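Local atomic coordinates of Phosphoglucomutase/phosphomannomutase family protein (Burkholderia thailandensis, PDB entry 3UW2), a protein that probably acts as a phosphohexose mutase, moving a phosphoryl group within a sugar phosphate in a metal-dependent reaction. Residues 193-206 against 251-265. Residues are numbered along the deposited sequence; the frame is centred on the assembly and turned at random.
With ZN (zinc ion), chain K.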
loop_
_atom_site.group_PDB
_atom_site.type_symbol
_atom_site.label_atom_id
_atom_site.label_comp_id
_atom_site.label_asym_id
_atom_site.label_seq_id
_atom_site.Cartn_x
_atom_site.Cartn_y
_atom_site.Cartn_z
ATOM N N ARG A 193 8.937 -23.543 11.910
ATOM C CA ARG A 193 10.363 -23.696 11.924
ATOM C C ARG A 193 10.954 -22.303 11.673
ATOM O O ARG A 193 10.266 -21.439 11.121
ATOM C CB ARG A 193 10.848 -24.696 10.851
ATOM C CG ARG A 193 10.662 -24.272 9.386
ATOM C CD ARG A 193 11.176 -25.366 8.432
ATOM N NE ARG A 193 10.971 -24.984 7.041
ATOM C CZ ARG A 193 11.809 -24.224 6.326
ATOM N NH1 ARG A 193 12.934 -23.799 6.851
ATOM N NH2 ARG A 193 11.532 -23.895 5.071
ATOM N N PRO A 194 12.211 -22.065 12.101
ATOM C CA PRO A 194 12.868 -20.816 11.668
ATOM C C PRO A 194 13.168 -20.846 10.184
ATOM O O PRO A 194 13.385 -21.922 9.586
ATOM C CB PRO A 194 14.180 -20.776 12.465
ATOM C CG PRO A 194 14.354 -22.120 13.071
ATOM C CD PRO A 194 13.015 -22.823 13.085
ATOM N N LEU A 195 13.161 -19.671 9.585
ATOM C CA LEU A 195 13.442 -19.554 8.190
ATOM C C LEU A 195 14.491 -18.429 8.079
ATOM O O LEU A 195 14.343 -17.362 8.697
ATOM C CB LEU A 195 12.126 -19.160 7.522
ATOM C CG LEU A 195 11.622 -19.692 6.182
ATOM C CD1 LEU A 195 10.103 -19.806 6.144
ATOM C CD2 LEU A 195 12.070 -18.677 5.138
ATOM N N LYS A 196 15.522 -18.633 7.282
ATOM C CA LYS A 196 16.551 -17.620 7.125
ATOM C C LYS A 196 16.179 -16.700 5.986
ATOM O O LYS A 196 15.897 -17.175 4.885
ATOM C CB LYS A 196 17.928 -18.257 6.868
ATOM C CG LYS A 196 19.040 -17.205 6.905
ATOM C CD LYS A 196 20.366 -17.856 7.187
ATOM C CE LYS A 196 21.504 -16.907 6.812
ATOM N NZ LYS A 196 22.758 -17.626 7.130
ATOM N N LEU A 197 16.119 -15.407 6.274
ATOM C CA LEU A 197 15.599 -14.374 5.336
ATOM C C LEU A 197 16.624 -13.306 4.992
ATOM O O LEU A 197 17.420 -12.932 5.838
ATOM C CB LEU A 197 14.463 -13.563 5.965
ATOM C CG LEU A 197 13.382 -14.001 6.871
ATOM C CD1 LEU A 197 12.330 -12.904 6.768
ATOM C CD2 LEU A 197 12.877 -15.291 6.275
ATOM N N VAL A 198 16.546 -12.797 3.772
ATOM C CA VAL A 198 17.227 -11.575 3.388
ATOM C C VAL A 198 16.177 -10.482 3.589
ATOM O O VAL A 198 15.050 -10.617 3.076
ATOM C CB VAL A 198 17.696 -11.681 1.924
ATOM C CG1 VAL A 198 18.221 -10.324 1.436
ATOM C CG2 VAL A 198 18.816 -12.718 1.844
ATOM N N VAL A 199 16.478 -9.470 4.408
ATOM C CA VAL A 199 15.539 -8.308 4.583
ATOM C C VAL A 199 16.245 -7.029 4.100
ATOM O O VAL A 199 17.311 -6.667 4.611
ATOM C CB VAL A 199 15.119 -8.188 6.041
ATOM C CG1 VAL A 199 14.258 -6.927 6.275
ATOM C CG2 VAL A 199 14.372 -9.467 6.500
ATOM N N ASP A 200 15.678 -6.415 3.069
ATOM C CA ASP A 200 16.145 -5.156 2.443
ATOM C C ASP A 200 15.136 -4.029 2.689
ATOM O O ASP A 200 13.970 -4.076 2.191
ATOM C CB ASP A 200 16.291 -5.358 0.927
ATOM C CG ASP A 200 16.936 -4.120 0.208
ATOM O OD1 ASP A 200 16.644 -2.981 0.588
ATOM O OD2 ASP A 200 17.684 -4.262 -0.778
ATOM N N ALA A 201 15.544 -3.031 3.480
ATOM C CA ALA A 201 14.677 -1.904 3.825
ATOM C C ALA A 201 15.069 -0.630 3.008
ATOM O O ALA A 201 14.486 0.412 3.219
ATOM C CB ALA A 201 14.782 -1.612 5.317
ATOM N N GLY A 202 16.113 -0.688 2.155
ATOM C CA GLY A 202 16.495 0.510 1.370
ATOM C C GLY A 202 16.786 1.737 2.242
ATOM O O GLY A 202 16.551 2.846 1.796
ATOM N N ASN A 203 17.240 1.529 3.478
ATOM C CA ASN A 203 17.550 2.613 4.439
ATOM C C ASN A 203 16.321 3.394 4.923
ATOM O O ASN A 203 16.471 4.492 5.472
ATOM C CB ASN A 203 18.659 3.576 3.945
ATOM C CG ASN A 203 19.962 2.850 3.597
ATOM O OD1 ASN A 203 20.325 2.710 2.405
ATOM N ND2 ASN A 203 20.580 2.262 4.594
ATOM N N GLY A 204 15.121 2.820 4.698
ATOM C CA GLY A 204 13.848 3.435 5.029
ATOM C C GLY A 204 13.471 3.061 6.440
ATOM O O GLY A 204 14.195 2.308 7.088
ATOM N N VAL A 205 12.306 3.521 6.891
ATOM C CA VAL A 205 11.915 3.337 8.261
ATOM C C VAL A 205 11.549 1.881 8.588
ATOM O O VAL A 205 11.452 1.517 9.746
ATOM C CB VAL A 205 10.798 4.362 8.654
ATOM C CG1 VAL A 205 9.473 3.947 8.069
ATOM C CG2 VAL A 205 10.694 4.390 10.182
ATOM N N ALA A 206 11.375 1.002 7.579
ATOM C CA ALA A 206 10.973 -0.399 7.839
ATOM C C ALA A 206 12.115 -1.159 8.567
ATOM O O ALA A 206 11.860 -2.119 9.307
ATOM C CB ALA A 206 10.632 -1.144 6.512
ATOM N N LYS A 251 22.062 -11.487 -2.906
ATOM C CA LYS A 251 22.267 -12.002 -1.582
ATOM C C LYS A 251 21.708 -13.405 -1.376
ATOM O O LYS A 251 22.325 -14.215 -0.665
ATOM C CB LYS A 251 21.622 -11.055 -0.548
ATOM C CG LYS A 251 22.230 -11.131 0.811
ATOM C CD LYS A 251 23.762 -10.914 0.794
ATOM C CE LYS A 251 24.133 -9.448 0.953
ATOM N NZ LYS A 251 25.610 -9.318 0.679
ATOM N N LEU A 252 20.530 -13.679 -1.963
ATOM C CA LEU A 252 19.979 -14.997 -1.985
ATOM C C LEU A 252 20.899 -16.001 -2.776
ATOM O O LEU A 252 20.922 -17.211 -2.431
ATOM C CB LEU A 252 18.516 -14.983 -2.512
ATOM C CG LEU A 252 17.429 -14.403 -1.538
ATOM C CD1 LEU A 252 16.171 -14.038 -2.320
ATOM C CD2 LEU A 252 17.080 -15.400 -0.435
ATOM N N LYS A 253 21.605 -15.546 -3.823
ATOM C CA LYS A 253 22.572 -16.452 -4.520
ATOM C C LYS A 253 23.785 -16.718 -3.646
ATOM O O LYS A 253 24.354 -17.782 -3.697
ATOM C CB LYS A 253 23.032 -15.927 -5.902
ATOM C CG LYS A 253 21.966 -15.995 -7.003
ATOM C CD LYS A 253 22.398 -15.374 -8.337
ATOM C CE LYS A 253 21.174 -14.913 -9.172
ATOM N NZ LYS A 253 19.874 -15.655 -8.933
ATOM N N ALA A 254 24.183 -15.740 -2.828
ATOM C CA ALA A 254 25.487 -15.812 -2.184
ATOM C C ALA A 254 25.472 -16.261 -0.724
ATOM O O ALA A 254 26.521 -16.346 -0.108
ATOM C CB ALA A 254 26.222 -14.502 -2.348
ATOM N N THR A 255 24.293 -16.536 -0.174
ATOM C CA THR A 255 24.147 -16.971 1.227
ATOM C C THR A 255 23.200 -18.194 1.279
ATOM O O THR A 255 22.613 -18.540 0.264
ATOM C CB THR A 255 23.560 -15.840 2.114
ATOM O OG1 THR A 255 22.184 -15.559 1.740
ATOM C CG2 THR A 255 24.419 -14.546 2.009
ATOM N N ASP A 256 23.023 -18.814 2.441
ATOM C CA ASP A 256 22.033 -19.877 2.568
ATOM C C ASP A 256 20.622 -19.408 3.028
ATOM O O ASP A 256 19.828 -20.223 3.558
ATOM C CB ASP A 256 22.549 -20.980 3.497
ATOM C CG ASP A 256 22.835 -20.468 4.895
ATOM O OD1 ASP A 256 22.653 -19.248 5.164
ATOM O OD2 ASP A 256 23.271 -21.299 5.731
ATOM N N ALA A 257 20.330 -18.115 2.879
ATOM C CA ALA A 257 19.011 -17.636 3.197
ATOM C C ALA A 257 18.074 -18.292 2.211
ATOM O O ALA A 257 18.506 -18.681 1.099
ATOM C CB ALA A 257 18.932 -16.116 3.104
ATOM N N GLU A 258 16.807 -18.397 2.586
ATOM C CA GLU A 258 15.805 -19.137 1.750
ATOM C C GLU A 258 14.889 -18.213 0.949
ATOM O O GLU A 258 14.497 -18.561 -0.138
ATOM C CB GLU A 258 14.879 -19.972 2.623
ATOM C CG GLU A 258 15.587 -20.963 3.537
ATOM C CD GLU A 258 14.614 -21.933 4.220
ATOM O OE1 GLU A 258 13.773 -22.528 3.531
ATOM O OE2 GLU A 258 14.675 -22.095 5.456
ATOM N N ILE A 259 14.564 -17.045 1.514
ATOM C CA ILE A 259 13.541 -16.150 0.986
ATOM C C ILE A 259 14.005 -14.709 1.167
ATOM O O ILE A 259 14.629 -14.417 2.182
ATOM C CB ILE A 259 12.212 -16.400 1.779
ATOM C CG1 ILE A 259 11.558 -17.731 1.282
ATOM C CG2 ILE A 259 11.223 -15.257 1.679
ATOM C CD1 ILE A 259 11.182 -17.750 -0.198
ATOM N N GLY A 260 13.680 -13.819 0.209
ATOM C CA GLY A 260 14.035 -12.395 0.312
ATOM C C GLY A 260 12.834 -11.485 0.491
ATOM O O GLY A 260 11.833 -11.661 -0.218
ATOM N N PHE A 261 12.871 -10.581 1.493
ATOM C CA PHE A 261 11.767 -9.584 1.665
ATOM C C PHE A 261 12.356 -8.185 1.439
ATOM O O PHE A 261 13.394 -7.860 1.984
ATOM C CB PHE A 261 11.236 -9.554 3.102
ATOM C CG PHE A 261 10.346 -10.714 3.500
ATOM C CD1 PHE A 261 9.922 -11.675 2.579
ATOM C CD2 PHE A 261 9.887 -10.794 4.831
ATOM C CE1 PHE A 261 9.082 -12.724 2.978
ATOM C CE2 PHE A 261 9.076 -11.850 5.253
ATOM C CZ PHE A 261 8.645 -12.804 4.313
ATOM N N ALA A 262 11.683 -7.349 0.656
ATOM C CA ALA A 262 12.116 -5.949 0.457
ATOM C C ALA A 262 10.944 -4.996 0.768
ATOM O O ALA A 262 9.824 -5.274 0.338
ATOM C CB ALA A 262 12.594 -5.751 -0.962
ATOM N N PHE A 263 11.188 -3.935 1.569
ATOM C CA PHE A 263 10.115 -3.077 2.024
ATOM C C PHE A 263 10.216 -1.791 1.283
ATOM O O PHE A 263 11.309 -1.377 0.897
ATOM C CB PHE A 263 10.234 -2.839 3.538
ATOM C CG PHE A 263 9.928 -4.050 4.350
ATOM C CD1 PHE A 263 8.604 -4.453 4.530
ATOM C CD2 PHE A 263 10.937 -4.794 4.930
ATOM C CE1 PHE A 263 8.320 -5.572 5.306
ATOM C CE2 PHE A 263 10.660 -5.924 5.676
ATOM C CZ PHE A 263 9.341 -6.307 5.879
ATOM N N ASP A 264 9.089 -1.138 1.080
ATOM C CA ASP A 264 9.131 0.206 0.572
ATOM C C ASP A 264 9.451 1.164 1.743
ATOM O O ASP A 264 9.608 0.717 2.878
ATOM C CB ASP A 264 7.837 0.564 -0.150
ATOM C CG ASP A 264 6.702 0.881 0.786
ATOM O OD1 ASP A 264 6.668 0.507 1.980
ATOM O OD2 ASP A 264 5.769 1.442 0.230
ATOM N N GLY A 265 9.599 2.458 1.457
ATOM C CA GLY A 265 10.231 3.340 2.477
ATOM C C GLY A 265 9.458 3.536 3.751
ATOM O O GLY A 265 10.060 3.882 4.761
HETATM ZN ZN ZN K . 4.467 2.842 1.304
HETATM O O HOH W 1 16.607 -21.500 6.873
HETATM O O HOH W 2 13.787 -1.871 -0.130
HETATM O O HOH W 3 12.041 0.952 4.762
#
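Arg193 meets the carboxylate of Glu258 end-on: NH1 lies 2.8 Å from OE2 and NH2 3.0 Å from OE1, each through a syn lone pair, with the two flat groups only 16° from coplanar. This two-point grip fixes the rotation of both groups, and a water joins OE2 of Glu258 to the backbone N of Lys196. Lys196 heads elsewhere. Its chain runs out extended, chi1 -172° setting CG opposite the amide nitrogen, and passes over Ala257 to bring NZ to 2.6 Å from OD1 of Asp256, a second salt bridge.

Between strands 197-200 and 259-263, parallel pairing is evidenced by hydrogen bonds from Val198 N to Ile259 O, Phe261 N to Val198 O, Asp200 N to Phe261 O and Phe263 N to Asp200 O. On one face, Val198 pushes CG2 to 3.6 Å from CB of Ala257, while both its methyls rest against the CB-CG stem of Lys251 beneath helix 246-254, the two side chains crossing at about a right angle. On the other, CD1 of Leu197 approaches CE2 of Phe261 obliquely at 3.7 Å, and CG1 of Val199 lies in the ring plane of Phe263, at its edge. Helix 364-375 packs against Leu197 and Phe261 on this face.

At the end of strand 197-200, OD1 of Asp200 accepts from Gly202 N in an Asx turn, its OD2 bonding His235; beyond the strands, Val205 N reaches Gly265 O at 3.1 Å. Asp264 OD2, also bonded by Arg269, binds zinc at 2.2 Å beside Asp266 and Asp268. A parallel strand pair whose second strand, 259-263, runs straight into the metal-binding loop characterises domain II of the alpha/beta/alpha phosphohexose mutases.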